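CdiA-CT toxin, Conserved domain protein (Yersinia pseudotuberculosis serotype O:3, PDB 4ZQU) is the C-terminal toxin domain of a contact-dependent inhibition system, probably a nuclease of the PDDEXK class, and is held in complex with its immunity protein. Local coordinates at residues K59-I62 with D63-K67. Residues are numbered along the deposited sequence; the frame is centred on the assembly and turned at random.
Sequences KKNI and DVTAK
Asp63 meets Lys59 one turn back, and the last two turns of helix 53-66 illustrate how a side chain and the backbone can share one carbonyl oxygen. The Asp63 amide N donates to Lys59 O at 3.0 Å. Its carboxylate lies back along the helix, CG anti to its own carbonyl carbon (chi1 -67°), which brings OD2 to 3.1 Å from Lys59 O, two acceptors in a mildly unfavourable approach that the lysine charge may ease. The bent Lys59 chain passes Asp63 at a slant; NZ stands 3.6 Å from Asp63 OD2, a long salt bridge, while the CE methylene lies closer, at 3.3 Å. Val64 lays its CG2 methyl over the preceding turn, 3.2 Å from Lys60 O. Thr65 bonds through N to Asn61 O, while its CG2 meets Asn61 OD1 at 3.3 Å, the side chains crossing at about a right angle; both touch Val88 of strand 85-92, as Lys59 and Ile62 touch Tyr110 of helix 98-113. With chi1 at 69°, Thr65 OG1 turns back to Ile62 O, 2.6 Å away, the familiar intrahelical bond to the carbonyl three residues earlier. Ala66 N reaches the same Ile62 O at 3.0 Å. Ile62 O therefore accepts two hydrogen bonds, one satisfying a buried threonine hydroxyl within the helix itself. The carboxylate's firmer polar partner is the Tyr110 hydroxyl, bonded to OD1; Lys59 probably adds modest attraction.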
ATOM      1  N   LYS A  59      12.153  17.509   4.763  1.00 33.62           N
ATOM      2  CA  LYS A  59      11.587  17.818   3.457  1.00 34.13           C
ATOM      3  C   LYS A  59      11.628  16.600   2.544  1.00 37.21           C
ATOM      4  O   LYS A  59      10.720  16.378   1.743  1.00 38.72           O
ATOM      5  CB  LYS A  59      12.336  18.978   2.806  1.00 35.67           C
ATOM      6  CG  LYS A  59      11.650  19.526   1.576  1.00 38.59           C
ATOM      7  CD  LYS A  59      12.640  19.898   0.492  1.00 40.48           C
ATOM      8  CE  LYS A  59      11.921  20.166  -0.820  1.00 41.72           C
ATOM      9  NZ  LYS A  59      12.831  20.037  -1.988  1.00 44.70           N
ATOM     10  N   LYS A  60      12.691  15.815   2.672  1.00 38.41           N
ATOM     11  CA  LYS A  60      12.852  14.607   1.882  1.00 42.16           C
ATOM     12  C   LYS A  60      11.713  13.642   2.185  1.00 43.16           C
ATOM     13  O   LYS A  60      11.185  12.986   1.289  1.00 46.38           O
ATOM     14  CB  LYS A  60      14.206  13.957   2.165  1.00 46.51           C
ATOM     15  CG  LYS A  60      14.397  12.584   1.550  1.00 52.02           C
ATOM     16  CD  LYS A  60      15.875  12.249   1.421  1.00 55.93           C
ATOM     17  CE  LYS A  60      16.245  11.057   2.292  1.00 59.17           C
ATOM     18  NZ  LYS A  60      16.666   9.874   1.488  1.00 64.21           N
ATOM     19  N   ASN A  61      11.326  13.573   3.455  1.00 41.17           N
ATOM     20  CA  ASN A  61      10.210  12.733   3.859  1.00 40.95           C
ATOM     21  C   ASN A  61       8.879  13.316   3.406  1.00 40.31           C
ATOM     22  O   ASN A  61       8.032  12.599   2.879  1.00 42.99           O
ATOM     23  CB  ASN A  61      10.203  12.540   5.375  1.00 41.21           C
ATOM     24  CG  ASN A  61       9.127  11.569   5.834  1.00 44.86           C
ATOM     25  OD1 ASN A  61       7.947  11.911   5.894  1.00 45.27           O
ATOM     26  ND2 ASN A  61       9.535  10.350   6.166  1.00 46.87           N
ATOM     27  N   ILE A  62       8.704  14.619   3.617  1.00 38.75           N
ATOM     28  CA  ILE A  62       7.475  15.318   3.246  1.00 37.43           C
ATOM     29  C   ILE A  62       7.115  15.126   1.777  1.00 39.71           C
ATOM     30  O   ILE A  62       5.964  14.846   1.444  1.00 42.80           O
ATOM     31  CB  ILE A  62       7.587  16.829   3.529  1.00 35.42           C
ATOM     32  CG1 ILE A  62       7.715  17.082   5.029  1.00 32.39           C
ATOM     33  CG2 ILE A  62       6.382  17.573   2.973  1.00 35.65           C
ATOM     34  CD1 ILE A  62       7.863  18.539   5.382  1.00 30.44           C
ATOM     35  N   ASP A  63       8.104  15.270   0.903  1.00 39.51           N
ATOM     36  CA  ASP A  63       7.877  15.140  -0.532  1.00 41.06           C
ATOM     37  C   ASP A  63       7.342  13.758  -0.892  1.00 42.02           C
ATOM     38  O   ASP A  63       6.456  13.635  -1.733  1.00 43.95           O
ATOM     39  CB  ASP A  63       9.165  15.425  -1.308  1.00 42.89           C
ATOM     40  CG  ASP A  63       9.610  16.871  -1.188  1.00 43.08           C
ATOM     41  OD1 ASP A  63       8.734  17.754  -1.069  1.00 42.34           O
ATOM     42  OD2 ASP A  63      10.834  17.124  -1.215  1.00 42.68           O
ATOM     43  N   VAL A  64       7.875  12.727  -0.243  1.00 41.00           N
ATOM     44  CA  VAL A  64       7.460  11.354  -0.508  1.00 41.40           C
ATOM     45  C   VAL A  64       6.019  11.114  -0.064  1.00 40.75           C
ATOM     46  O   VAL A  64       5.242  10.468  -0.767  1.00 42.56           O
ATOM     47  CB  VAL A  64       8.381  10.341   0.198  1.00 41.53           C
ATOM     48  CG1 VAL A  64       7.950   8.920  -0.114  1.00 42.01           C
ATOM     49  CG2 VAL A  64       9.818  10.559  -0.228  1.00 42.39           C
ATOM     50  N   THR A  65       5.670  11.640   1.105  1.00 37.76           N
ATOM     51  CA  THR A  65       4.311  11.521   1.614  1.00 37.21           C
ATOM     52  C   THR A  65       3.327  12.214   0.680  1.00 36.85           C
ATOM     53  O   THR A  65       2.235  11.709   0.425  1.00 37.56           O
ATOM     54  CB  THR A  65       4.174  12.131   3.024  1.00 36.51           C
ATOM     55  OG1 THR A  65       4.303  13.555   2.944  1.00 39.63           O
ATOM     56  CG2 THR A  65       5.238  11.587   3.956  1.00 33.41           C
ATOM     57  N   ALA A  66       3.733  13.370   0.165  1.00 36.60           N
ATOM     58  CA  ALA A  66       2.858  14.214  -0.645  1.00 37.62           C
ATOM     59  C   ALA A  66       2.760  13.737  -2.091  1.00 39.95           C
ATOM     60  O   ALA A  66       1.685  13.766  -2.686  1.00 38.96           O
ATOM     61  CB  ALA A  66       3.339  15.661  -0.602  1.00 36.10           C
ATOM     62  N   LYS A  67       3.885  13.303  -2.651  1.00 42.01           N
ATOM     63  CA  LYS A  67       3.930  12.847  -4.037  1.00 44.48           C
ATOM     64  C   LYS A  67       3.562  11.373  -4.165  1.00 45.91           C
ATOM     65  O   LYS A  67       3.792  10.757  -5.206  1.00 49.06           O
ATOM     66  CB  LYS A  67       5.309  13.095  -4.632  1.00 45.42           C
TER